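Local coordinates for protein YHDH (PDB 1O89) that probably catalyses the NADPH-dependent reduction of acryloyl-CoA to propanoyl-CoA, working as a homodimer of the zinc-containing alcohol dehydrogenase family, at residues 104-109 with 128-133; 149-154 with 286-291; 155-160 with 297-302; 172-177 with 236-241. One frame throughout, in Å; residues are numbered along the deposited sequence.

Contact 1 of 4, residues 104-109 with 128-133; sequences VLLTGW and DWLVAM
Trp-109 and Trp-129 lie against each other as an offset stack: their five-membered rings have planes only 11° apart. Followed outward, the Trp-109 side chain begins with CB over the face of the Trp-129 pyrrole ring, a CH-pi contact almost on the ring normal. Its CG sits 3.4 Å from Trp-129 CG, and its CD2 comes down to 3.3 Å from Trp-129 CD1. CE3 continues over Trp-129 NE1, while on the other flank CD1 meets Trp-129 CB. Beyond the overlap, CZ2 at the far rim still lies 4.1 Å from Asp-128 O. With an alanine here the overlapping ring would be gone, and the indole of Trp-129 would probably lose the cover on this face and be freer to turn.

The pair lies where two antiparallel strands of the GroES-like domain, 103-107 and 131-132, splay apart. Leu-105 and Val-131 form a hydrogen-bonded pair, Leu-105 N to Val-131 O and Val-131 N to Leu-105 O each measuring 2.9 Å, both nearly straight. Where the strands separate, a water bridges them instead, accepting from Thr-107 N and donating to Trp-129 O.

On the sheet face carrying Leu-105 and Val-131, Leu-105 CD2 rests 3.8 Å from Val-131 CB, and Trp-300 of helix 293-306 packs on Leu-105. Leu-106 has CG anti to its own N (chi1 -178°), which carries CD1 alongside Trp-129, 3.8 Å from Trp-129 CB. Farther along, Leu-130 CD2 reaches Val-104 CG2 at 4.0 Å.

Contact 2 of 4, residues 149-154 with 286-291; sequences GFTAML and VDSVMT
The ring of Phe-150 is met by Thr-291 and Ser-288 at its edge, near its plane, and by Leu-154 of its own helix over one face. At the edge the methyl CG2 of Thr-291 lies 3.5 Å from Phe-150 CE2, and Ser-288 O is 3.7 Å from the same CE2. On the face, Leu-154 CD1 stands 3.4 Å above the ring plane, displaced toward the rim. The same CD1 reaches tip to tip toward Thr-291 CG2, 3.8 Å away, so the Thr-291 methyl is shared between the Phe-150 ring edge and Leu-154. Phe-150 also meets Trp-300 of helix 293-306.

Helix 139-161 here packs against the loop that leaves strand 282-285, an outermost strand, within this subunit, of the Rossmann-type nucleotide-binding sheet. Ser-288 in this loop binds NADP(+), and Thr-151 lies close to Val-180, another residue of that site. Ser-288 CB approaches Thr-151 OG1 to 3.3 Å; that hydroxyl is bonded to Thr-147 O one helical turn back.

Val-286 directs CG1, anti to its backbone N (chi1 170°), onto Leu-154 CB at 3.6 Å. Turned from the helix, Asp-287 braces the loop: OD1 takes Val-289 N from above the carboxylate plane, an Asx turn, while OD2 accepts from Met-290 N at 2.9 Å on its syn side. OD2 is also bonded to Tyr-254 OH of the second subunit. Thr-291 OG1, 3.9 Å from Phe-150 CZ, is buried without a polar partner in the model.

Contact 3 of 4, residues 155-160 with 297-302; sequences CVMALE and AQAWQR
Met-157 and Glu-160 project from helix 139-161 onto Ala-299, Gln-298 and Arg-302 of helix 293-306, in a nearly perpendicular helix-helix packing: the short axes make 99° and come no closer than 11.2 Å. At that separation long side chains do the bridging.

The apolar, buried part is Met-157. Its SD lies over Ala-299, 3.9 Å from Ala-299 CB, where the small side chain lets the sulfur come up close to the backbone. The chain bends at chi3, turning CE across the extended Gln-298, 3.6 Å from Gln-298 CD. Gln-298 itself is exposed, so CE marks the passage from the interior to the solvent side.

That outer side is held by charge. Arg-302, folded at chi2 and chi3, presents the end of its guanidinium to Glu-160, whose carboxylate comes from the opposite direction and lies 16° from coplanar with it. Two nitrogens each take one oxygen, making a bidentate salt bridge, and both carboxylate oxygens use their syn lone pairs. Arg-302 NH2 also bridges to Asp-306, so two acids probably stabilise its positive charge. A glutamine in place of Glu-160 would probably leave Arg-302 without its charged mate across the helix crossing and weaken this two-pronged grip.

The two bonds are almost straight: Arg-302 NH1 to Glu-160 OE1 is 2.9 Å at 169°, and Arg-302 NH2 to Glu-160 OE2 is 3.0 Å.

Contact 4 of 4, residues 172-177 with 236-241; sequences VVTGAS and AIDTVG
Val-172 and Val-173 pair in parallel with Ala-236 and Ile-237 at the centre of the Rossmann-type sheet, where strands 170-173 and 233-238 run side by side. The turn leaving the first strand leads into the run of NADP(+)-binding residues from Ser-177 to Val-180.

Backbone bonds set the register: Ile-237 N donates to Val-172 O at 2.9 Å, and Thr-174 N to Ile-237 O at 3.0 Å. CA-H...O contacts accompany them, Ala-236 CA to Val-172 O and Val-173 CA to Ile-237 O.

Apolar contacts occupy both faces. On one, Val-172 CG1 presses on Ala-236 CB at 3.5 Å, tighter than usual; on the other, Val-173 CG2 is 4.4 Å from Ile-237 CB. Helices 139-161 and 179-190 cover this second face at Ile-237.

Side-chain polar bonds gather at the C-terminal ends of the two strands. The hydroxyl of Thr-174, held between its own N and carbonyl carbon (chi1 65°), accepts from Thr-239 N at 3.0 Å; Asp-238 OD1 is modelled only 2.5 Å from Thr-174 OG1, a hydrogen bond so short that its exact length is doubtful. Asp-238 OD2 uses its syn lone pair for Gly-241 N, an Asx motif that fixes the turn before helix 242-250.

Gly-175 passes close to Thr-239, with positive phi (48°); a CB there would clash with Thr-239 OG1. That hydroxyl donates to Thr-174 O at 2.8 Å, from 52° above the carbonyl plane.

How the contacts relate
From the N terminus, contact 1 closes first, a short loop of 18 residues within the GroES-like domain, before the chain enters helix 139-161. This helix supplies the first segments of both contacts 2 and 3, whose second segments come more than 130 residues later; along the chain these two cross. Contact 4 joins two central strands of the nucleotide-binding sheet and falls within both long loops. Trp-300, on the helix of contact 3, also packs on Val-131 and Thr-107 of contact 1, and Met-153 of contact 2 packs on Arg-302, while Trp-109 N probably bonds to Val-289 O. Ile-237 of contact 4 touches Cys-155 and Val-156, carrying the connection to the sheet.

Contact 1 of 4, residues 104-109 with 128-133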
loop_
_atom_site.group_PDB
_atom_site.type_symbol
_atom_site.label_atom_id
_atom_site.label_comp_id
_atom_site.label_asym_id
_atom_site.label_seq_id
_atom_site.Cartn_x
_atom_site.Cartn_y
_atom_site.Cartn_z
ATOM N N VAL A 104 1.274 -33.194 6.991
ATOM C CA VAL A 104 0.766 -31.932 6.495
ATOM C C VAL A 104 0.675 -30.936 7.653
ATOM O O VAL A 104 0.740 -31.305 8.826
ATOM C CB VAL A 104 -0.652 -32.093 5.834
ATOM C CG1 VAL A 104 -0.573 -32.895 4.550
ATOM C CG2 VAL A 104 -1.666 -32.731 6.800
ATOM N N LEU A 105 0.546 -29.663 7.319
ATOM C CA LEU A 105 0.130 -28.667 8.299
ATOM C C LEU A 105 -0.977 -27.796 7.758
ATOM O O LEU A 105 -1.285 -27.809 6.564
ATOM C CB LEU A 105 1.327 -27.848 8.826
ATOM C CG LEU A 105 2.112 -26.746 8.101
ATOM C CD1 LEU A 105 3.085 -27.338 7.128
ATOM C CD2 LEU A 105 1.267 -25.631 7.448
ATOM N N LEU A 106 -1.582 -27.044 8.666
ATOM C CA LEU A 106 -2.614 -26.092 8.332
ATOM C C LEU A 106 -2.514 -24.917 9.269
ATOM O O LEU A 106 -2.315 -25.104 10.479
ATOM C CB LEU A 106 -4.002 -26.728 8.472
ATOM C CG LEU A 106 -5.157 -25.792 8.081
ATOM C CD1 LEU A 106 -6.284 -26.546 7.390
ATOM C CD2 LEU A 106 -5.720 -25.008 9.285
ATOM N N THR A 107 -2.608 -23.713 8.703
ATOM C CA THR A 107 -2.960 -22.505 9.448
ATOM C C THR A 107 -4.062 -21.751 8.706
ATOM O O THR A 107 -4.177 -21.840 7.484
ATOM C CB THR A 107 -1.732 -21.605 9.693
ATOM O OG1 THR A 107 -1.222 -21.102 8.449
ATOM C CG2 THR A 107 -0.582 -22.447 10.266
ATOM N N GLY A 108 -4.891 -21.042 9.470
ATOM C CA GLY A 108 -5.911 -20.159 8.929
ATOM C C GLY A 108 -7.143 -20.823 8.322
ATOM O O GLY A 108 -7.568 -21.905 8.730
ATOM N N TRP A 109 -7.710 -20.128 7.349
ATOM C CA TRP A 109 -8.905 -20.520 6.589
ATOM C C TRP A 109 -10.204 -20.506 7.403
ATOM O O TRP A 109 -11.231 -20.939 6.917
ATOM C CB TRP A 109 -8.711 -21.868 5.890
ATOM C CG TRP A 109 -7.631 -21.873 4.845
ATOM C CD1 TRP A 109 -6.443 -22.523 4.910
ATOM C CD2 TRP A 109 -7.650 -21.213 3.578
ATOM N NE1 TRP A 109 -5.713 -22.308 3.769
ATOM C CE2 TRP A 109 -6.432 -21.507 2.930
ATOM C CE3 TRP A 109 -8.582 -20.417 2.910
ATOM C CZ2 TRP A 109 -6.125 -21.033 1.666
ATOM C CZ3 TRP A 109 -8.267 -19.931 1.649
ATOM C CH2 TRP A 109 -7.053 -20.243 1.043
ATOM N N ASP A 128 -7.504 -27.983 -0.312
ATOM C CA ASP A 128 -7.006 -26.652 -0.680
ATOM C C ASP A 128 -6.476 -25.835 0.500
ATOM O O ASP A 128 -5.734 -24.866 0.301
ATOM C CB ASP A 128 -8.119 -25.814 -1.328
ATOM C CG ASP A 128 -8.696 -26.446 -2.587
ATOM O OD1 ASP A 128 -7.923 -26.948 -3.428
ATOM O OD2 ASP A 128 -9.923 -26.454 -2.826
ATOM N N TRP A 129 -6.892 -26.191 1.712
ATOM C CA TRP A 129 -6.486 -25.482 2.925
ATOM C C TRP A 129 -5.188 -25.993 3.520
ATOM O O TRP A 129 -4.585 -25.305 4.346
ATOM C CB TRP A 129 -7.577 -25.589 3.997
ATOM C CG TRP A 129 -8.828 -24.876 3.671
ATOM C CD1 TRP A 129 -9.051 -24.039 2.620
ATOM C CD2 TRP A 129 -10.058 -24.944 4.400
ATOM N NE1 TRP A 129 -10.342 -23.577 2.657
ATOM C CE2 TRP A 129 -10.985 -24.125 3.735
ATOM C CE3 TRP A 129 -10.471 -25.618 5.560
ATOM C CZ2 TRP A 129 -12.294 -23.953 4.182
ATOM C CZ3 TRP A 129 -11.773 -25.451 6.005
ATOM C CH2 TRP A 129 -12.672 -24.627 5.314
ATOM N N LEU A 130 -4.770 -27.194 3.126
ATOM C CA LEU A 130 -3.585 -27.830 3.721
ATOM C C LEU A 130 -2.304 -27.506 2.990
ATOM O O LEU A 130 -2.303 -27.179 1.814
ATOM C CB LEU A 130 -3.719 -29.353 3.747
ATOM C CG LEU A 130 -4.820 -29.950 4.606
ATOM C CD1 LEU A 130 -5.108 -31.351 4.107
ATOM C CD2 LEU A 130 -4.422 -29.974 6.071
ATOM N N VAL A 131 -1.205 -27.649 3.709
ATOM C CA VAL A 131 0.114 -27.504 3.139
ATOM C C VAL A 131 0.883 -28.800 3.359
ATOM O O VAL A 131 1.008 -29.274 4.497
ATOM C CB VAL A 131 0.874 -26.330 3.784
ATOM C CG1 VAL A 131 2.272 -26.188 3.167
ATOM C CG2 VAL A 131 0.081 -25.045 3.633
ATOM N N ALA A 132 1.400 -29.364 2.268
ATOM C CA ALA A 132 2.300 -30.511 2.345
ATOM C C ALA A 132 3.496 -30.128 3.205
ATOM O O ALA A 132 4.072 -29.061 3.012
ATOM C CB ALA A 132 2.757 -30.928 0.957
ATOM N N MET A 133 3.843 -30.985 4.164
ATOM C CA MET A 133 4.927 -30.695 5.097
ATOM C C MET A 133 6.149 -30.372 4.261
ATOM O O MET A 133 6.593 -31.221 3.504
ATOM C CB MET A 133 5.214 -31.891 6.019
ATOM C CG MET A 133 6.175 -31.601 7.178
ATOM S SD MET A 133 5.400 -30.495 8.460
ATOM C CE MET A 133 6.434 -29.401 8.528
HETATM O O HOH W 1 -2.817 -23.677 5.775
#

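Contact 2 of 4, residues 149-154 with 286-291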
loop_
_atom_site.group_PDB
_atom_site.type_symbol
_atom_site.label_atom_id
_atom_site.label_comp_id
_atom_site.label_asym_id
_atom_site.label_seq_id
_atom_site.Cartn_x
_atom_site.Cartn_y
_atom_site.Cartn_z
ATOM N N GLY A 149 4.612 -17.024 12.738
ATOM C CA GLY A 149 5.785 -17.129 11.890
ATOM C C GLY A 149 5.414 -17.009 10.419
ATOM O O GLY A 149 6.087 -16.323 9.657
ATOM N N PHE A 150 4.325 -17.669 10.027
ATOM C CA PHE A 150 3.819 -17.615 8.659
ATOM C C PHE A 150 3.520 -16.161 8.264
ATOM O O PHE A 150 3.861 -15.718 7.167
ATOM C CB PHE A 150 2.574 -18.499 8.545
ATOM C CG PHE A 150 1.877 -18.437 7.199
ATOM C CD1 PHE A 150 2.440 -19.014 6.074
ATOM C CD2 PHE A 150 0.633 -17.855 7.080
ATOM C CE1 PHE A 150 1.787 -18.973 4.831
ATOM C CE2 PHE A 150 -0.026 -17.808 5.832
ATOM C CZ PHE A 150 0.554 -18.370 4.722
ATOM N N THR A 151 2.892 -15.422 9.179
ATOM C CA THR A 151 2.546 -14.021 8.949
ATOM C C THR A 151 3.792 -13.167 8.823
ATOM O O THR A 151 3.874 -12.313 7.957
ATOM C CB THR A 151 1.710 -13.498 10.116
ATOM O OG1 THR A 151 0.483 -14.213 10.175
ATOM C CG2 THR A 151 1.317 -12.047 9.919
ATOM N N ALA A 152 4.748 -13.379 9.734
ATOM C CA ALA A 152 6.010 -12.656 9.685
ATOM C C ALA A 152 6.659 -12.836 8.320
ATOM O O ALA A 152 7.091 -11.857 7.705
ATOM C CB ALA A 152 6.935 -13.111 10.773
ATOM N N MET A 153 6.699 -14.068 7.824
ATOM C CA MET A 153 7.343 -14.318 6.541
ATOM C C MET A 153 6.632 -13.582 5.422
ATOM O O MET A 153 7.279 -12.998 4.575
ATOM C CB MET A 153 7.397 -15.806 6.212
ATOM C CG MET A 153 8.310 -16.140 5.038
ATOM S SD MET A 153 10.080 -16.047 5.423
ATOM C CE MET A 153 10.511 -14.629 4.537
ATOM N N LEU A 154 5.306 -13.599 5.424
ATOM C CA LEU A 154 4.550 -12.883 4.407
ATOM C C LEU A 154 4.830 -11.392 4.472
ATOM O O LEU A 154 4.813 -10.719 3.446
ATOM C CB LEU A 154 3.045 -13.160 4.524
ATOM C CG LEU A 154 2.599 -14.579 4.106
ATOM C CD1 LEU A 154 1.248 -14.882 4.665
ATOM C CD2 LEU A 154 2.539 -14.716 2.588
ATOM N N VAL A 286 -1.245 -7.445 4.859
ATOM C CA VAL A 286 -0.867 -8.844 4.838
ATOM C C VAL A 286 -1.867 -9.656 5.625
ATOM O O VAL A 286 -1.882 -9.605 6.855
ATOM C CB VAL A 286 0.519 -9.070 5.458
ATOM C CG1 VAL A 286 0.779 -10.554 5.633
ATOM C CG2 VAL A 286 1.594 -8.432 4.583
ATOM N N ASP A 287 -2.708 -10.393 4.905
ATOM C CA ASP A 287 -3.632 -11.352 5.513
ATOM C C ASP A 287 -2.993 -12.721 5.521
ATOM O O ASP A 287 -2.348 -13.105 4.550
ATOM C CB ASP A 287 -4.942 -11.369 4.721
ATOM C CG ASP A 287 -5.800 -12.553 5.036
ATOM O OD1 ASP A 287 -6.247 -12.671 6.202
ATOM O OD2 ASP A 287 -6.063 -13.424 4.182
ATOM N N SER A 288 -3.154 -13.439 6.630
ATOM C CA SER A 288 -2.666 -14.797 6.786
ATOM C C SER A 288 -3.790 -15.833 6.672
ATOM O O SER A 288 -3.533 -17.009 6.496
ATOM C CB SER A 288 -1.989 -14.944 8.154
ATOM O OG SER A 288 -2.953 -15.116 9.194
ATOM N N VAL A 289 -5.031 -15.394 6.799
ATOM C CA VAL A 289 -6.158 -16.312 6.952
ATOM C C VAL A 289 -6.515 -17.016 5.645
ATOM O O VAL A 289 -6.704 -18.241 5.633
ATOM C CB VAL A 289 -7.398 -15.575 7.517
ATOM C CG1 VAL A 289 -8.614 -16.508 7.611
ATOM C CG2 VAL A 289 -7.056 -14.953 8.883
ATOM N N MET A 290 -6.573 -16.246 4.558
ATOM C CA MET A 290 -7.035 -16.734 3.258
ATOM C C MET A 290 -5.970 -16.675 2.163
ATOM O O MET A 290 -6.300 -16.621 0.979
ATOM C CB MET A 290 -8.235 -15.907 2.790
ATOM C CG MET A 290 -9.385 -15.840 3.776
ATOM S SD MET A 290 -10.035 -17.480 4.170
ATOM C CE MET A 290 -11.271 -17.705 2.867
ATOM N N THR A 291 -4.694 -16.682 2.527
ATOM C CA THR A 291 -3.675 -16.492 1.493
ATOM C C THR A 291 -3.685 -17.684 0.505
ATOM O O THR A 291 -3.810 -18.831 0.927
ATOM C CB THR A 291 -2.254 -16.115 2.081
ATOM O OG1 THR A 291 -1.218 -16.930 1.525
ATOM C CG2 THR A 291 -2.163 -16.284 3.567
#

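Contact 3 of 4, residues 155-160 with 297-302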
loop_
_atom_site.group_PDB
_atom_site.type_symbol
_atom_site.label_atom_id
_atom_site.label_comp_id
_atom_site.label_asym_id
_atom_site.label_seq_id
_atom_site.Cartn_x
_atom_site.Cartn_y
_atom_site.Cartn_z
ATOM N N CYS A 155 5.059 -10.864 5.674
ATOM C CA CYS A 155 5.427 -9.451 5.807
ATOM C C CYS A 155 6.788 -9.186 5.184
ATOM O O CYS A 155 6.965 -8.193 4.489
ATOM C CB CYS A 155 5.427 -8.996 7.258
ATOM S SG CYS A 155 3.771 -8.943 7.963
ATOM N N VAL A 156 7.735 -10.082 5.422
ATOM C CA VAL A 156 9.089 -9.924 4.899
ATOM C C VAL A 156 9.041 -9.986 3.377
ATOM O O VAL A 156 9.663 -9.171 2.691
ATOM C CB VAL A 156 10.031 -10.987 5.450
ATOM C CG1 VAL A 156 11.339 -11.023 4.669
ATOM C CG2 VAL A 156 10.283 -10.736 6.940
ATOM N N MET A 157 8.256 -10.920 2.856
ATOM C CA MET A 157 8.097 -11.066 1.410
ATOM C C MET A 157 7.464 -9.813 0.783
ATOM O O MET A 157 7.778 -9.474 -0.351
ATOM C CB MET A 157 7.244 -12.296 1.096
ATOM C CG MET A 157 7.972 -13.585 1.276
ATOM S SD MET A 157 6.920 -14.998 1.547
ATOM C CE MET A 157 6.301 -15.313 -0.066
ATOM N N ALA A 158 6.563 -9.155 1.515
ATOM C CA ALA A 158 5.947 -7.919 1.061
ATOM C C ALA A 158 6.987 -6.832 0.913
ATOM O O ALA A 158 6.969 -6.103 -0.071
ATOM C CB ALA A 158 4.875 -7.461 2.013
ATOM N N LEU A 159 7.885 -6.725 1.893
ATOM C CA LEU A 159 8.953 -5.737 1.833
ATOM C C LEU A 159 9.810 -5.950 0.608
ATOM O O LEU A 159 10.121 -4.989 -0.081
ATOM C CB LEU A 159 9.837 -5.773 3.077
ATOM C CG LEU A 159 9.163 -5.470 4.411
ATOM C CD1 LEU A 159 10.194 -5.408 5.493
ATOM C CD2 LEU A 159 8.379 -4.187 4.335
ATOM N N GLU A 160 10.177 -7.206 0.345
ATOM C CA GLU A 160 10.931 -7.596 -0.854
ATOM C C GLU A 160 10.214 -7.316 -2.174
ATOM O O GLU A 160 10.861 -6.936 -3.147
ATOM C CB GLU A 160 11.277 -9.077 -0.815
ATOM C CG GLU A 160 12.194 -9.462 0.331
ATOM C CD GLU A 160 12.372 -10.960 0.487
ATOM O OE1 GLU A 160 11.607 -11.728 -0.121
ATOM O OE2 GLU A 160 13.302 -11.366 1.210
ATOM N N ALA A 297 2.553 -21.843 0.180
ATOM C CA ALA A 297 3.631 -22.830 0.092
ATOM C C ALA A 297 4.973 -22.104 -0.028
ATOM O O ALA A 297 5.953 -22.485 0.608
ATOM C CB ALA A 297 3.423 -23.741 -1.083
ATOM N N GLN A 298 4.992 -21.041 -0.830
ATOM C CA GLN A 298 6.192 -20.248 -1.006
ATOM C C GLN A 298 6.705 -19.711 0.335
ATOM O O GLN A 298 7.902 -19.722 0.587
ATOM C CB GLN A 298 5.930 -19.126 -1.997
ATOM C CG GLN A 298 7.099 -18.179 -2.212
ATOM C CD GLN A 298 6.764 -17.041 -3.167
ATOM O OE1 GLN A 298 7.668 -16.348 -3.643
ATOM N NE2 GLN A 298 5.474 -16.853 -3.459
ATOM N N ALA A 299 5.799 -19.280 1.203
ATOM C CA ALA A 299 6.185 -18.703 2.480
ATOM C C ALA A 299 6.766 -19.747 3.406
ATOM O O ALA A 299 7.693 -19.442 4.163
ATOM C CB ALA A 299 5.004 -18.010 3.166
ATOM N N TRP A 300 6.203 -20.950 3.382
ATOM C CA TRP A 300 6.695 -22.011 4.248
ATOM C C TRP A 300 8.085 -22.440 3.818
ATOM O O TRP A 300 8.912 -22.751 4.664
ATOM C CB TRP A 300 5.740 -23.214 4.299
ATOM C CG TRP A 300 4.611 -22.978 5.252
ATOM C CD1 TRP A 300 3.337 -22.644 4.933
ATOM C CD2 TRP A 300 4.673 -23.003 6.684
ATOM N NE1 TRP A 300 2.590 -22.473 6.070
ATOM C CE2 TRP A 300 3.387 -22.683 7.162
ATOM C CE3 TRP A 300 5.685 -23.293 7.615
ATOM C CZ2 TRP A 300 3.079 -22.638 8.519
ATOM C CZ3 TRP A 300 5.384 -23.245 8.961
ATOM C CH2 TRP A 300 4.084 -22.921 9.405
ATOM N N GLN A 301 8.335 -22.475 2.512
ATOM C CA GLN A 301 9.660 -22.810 1.989
ATOM C C GLN A 301 10.687 -21.764 2.440
ATOM O O GLN A 301 11.800 -22.099 2.832
ATOM C CB GLN A 301 9.623 -22.872 0.462
ATOM C CG GLN A 301 10.778 -23.608 -0.145
ATOM C CD GLN A 301 11.732 -22.714 -0.928
ATOM O OE1 GLN A 301 11.988 -21.553 -0.547
ATOM N NE2 GLN A 301 12.287 -23.263 -2.013
ATOM N N ARG A 302 10.286 -20.499 2.384
ATOM C CA ARG A 302 11.131 -19.386 2.798
ATOM C C ARG A 302 11.466 -19.437 4.299
ATOM O O ARG A 302 12.593 -19.120 4.692
ATOM C CB ARG A 302 10.460 -18.050 2.444
ATOM C CG ARG A 302 10.554 -17.678 0.951
ATOM C CD ARG A 302 11.967 -17.457 0.458
ATOM N NE ARG A 302 12.629 -16.417 1.240
ATOM C CZ ARG A 302 12.530 -15.108 1.002
ATOM N NH1 ARG A 302 11.823 -14.641 -0.032
ATOM N NH2 ARG A 302 13.165 -14.255 1.796
#

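Contact 4 of 4, residues 172-177 with 236-241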
loop_
_atom_site.group_PDB
_atom_site.type_symbol
_atom_site.label_atom_id
_atom_site.label_comp_id
_atom_site.label_asym_id
_atom_site.label_seq_id
_atom_site.Cartn_x
_atom_site.Cartn_y
_atom_site.Cartn_z
ATOM N N VAL A 172 11.871 -0.953 10.867
ATOM C CA VAL A 172 11.206 -0.950 12.161
ATOM C C VAL A 172 10.124 -2.038 12.252
ATOM O O VAL A 172 9.285 -2.162 11.366
ATOM C CB VAL A 172 10.630 0.455 12.520
ATOM C CG1 VAL A 172 9.475 0.870 11.600
ATOM C CG2 VAL A 172 10.216 0.507 13.982
ATOM N N VAL A 173 10.160 -2.821 13.327
ATOM C CA VAL A 173 9.124 -3.810 13.623
ATOM C C VAL A 173 8.360 -3.386 14.878
ATOM O O VAL A 173 8.960 -3.209 15.936
ATOM C CB VAL A 173 9.722 -5.191 13.852
ATOM C CG1 VAL A 173 8.616 -6.207 14.138
ATOM C CG2 VAL A 173 10.566 -5.617 12.647
ATOM N N THR A 174 7.049 -3.203 14.767
ATOM C CA THR A 174 6.248 -2.848 15.928
ATOM C C THR A 174 5.666 -4.111 16.593
ATOM O O THR A 174 5.678 -5.199 15.999
ATOM C CB THR A 174 5.164 -1.840 15.544
ATOM O OG1 THR A 174 4.244 -2.442 14.637
ATOM C CG2 THR A 174 5.752 -0.647 14.758
ATOM N N GLY A 175 5.213 -3.969 17.835
ATOM C CA GLY A 175 4.774 -5.100 18.654
ATOM C C GLY A 175 5.779 -6.245 18.619
ATOM O O GLY A 175 5.420 -7.418 18.524
ATOM N N ALA A 176 7.053 -5.891 18.706
ATOM C CA ALA A 176 8.146 -6.806 18.402
ATOM C C ALA A 176 8.358 -7.966 19.399
ATOM O O ALA A 176 9.094 -8.905 19.100
ATOM C CB ALA A 176 9.447 -6.001 18.225
ATOM N N SER A 177 7.728 -7.912 20.566
ATOM C CA SER A 177 7.834 -9.017 21.523
ATOM C C SER A 177 6.734 -10.066 21.331
ATOM O O SER A 177 6.820 -11.148 21.889
ATOM C CB SER A 177 7.850 -8.506 22.971
ATOM O OG SER A 177 6.619 -7.918 23.346
ATOM N N ALA A 236 9.020 -1.294 7.092
ATOM C CA ALA A 236 8.401 -1.518 8.391
ATOM C C ALA A 236 7.460 -2.718 8.373
ATOM O O ALA A 236 6.816 -3.015 7.366
ATOM C CB ALA A 236 7.653 -0.238 8.873
ATOM N N ILE A 237 7.416 -3.425 9.491
ATOM C CA ILE A 237 6.476 -4.511 9.681
ATOM C C ILE A 237 5.675 -4.128 10.905
ATOM O O ILE A 237 6.215 -4.111 12.016
ATOM C CB ILE A 237 7.216 -5.868 9.871
ATOM C CG1 ILE A 237 7.868 -6.283 8.559
ATOM C CG2 ILE A 237 6.258 -6.956 10.340
ATOM C CD1 ILE A 237 8.605 -7.589 8.577
ATOM N N ASP A 238 4.391 -3.823 10.716
ATOM C CA ASP A 238 3.559 -3.361 11.826
ATOM C C ASP A 238 2.526 -4.390 12.256
ATOM O O ASP A 238 1.816 -4.943 11.426
ATOM C CB ASP A 238 2.856 -2.073 11.444
ATOM C CG ASP A 238 1.884 -1.633 12.482
ATOM O OD1 ASP A 238 2.324 -1.271 13.605
ATOM O OD2 ASP A 238 0.652 -1.659 12.274
ATOM N N THR A 239 2.450 -4.624 13.568
ATOM C CA THR A 239 1.522 -5.580 14.159
ATOM C C THR A 239 0.491 -4.888 15.041
ATOM O O THR A 239 -0.356 -5.556 15.598
ATOM C CB THR A 239 2.278 -6.641 14.997
ATOM O OG1 THR A 239 2.983 -6.016 16.081
ATOM C CG2 THR A 239 3.385 -7.334 14.181
ATOM N N VAL A 240 0.543 -3.561 15.145
ATOM C CA VAL A 240 -0.229 -2.840 16.161
ATOM C C VAL A 240 -1.326 -1.950 15.589
ATOM O O VAL A 240 -2.382 -1.822 16.180
ATOM C CB VAL A 240 0.691 -2.094 17.218
ATOM C CG1 VAL A 240 2.079 -1.863 16.707
ATOM C CG2 VAL A 240 0.066 -0.784 17.761
ATOM N N GLY A 241 -1.102 -1.350 14.437
ATOM C CA GLY A 241 -2.127 -0.554 13.812
ATOM C C GLY A 241 -2.321 0.736 14.575
ATOM O O GLY A 241 -1.434 1.173 15.323
#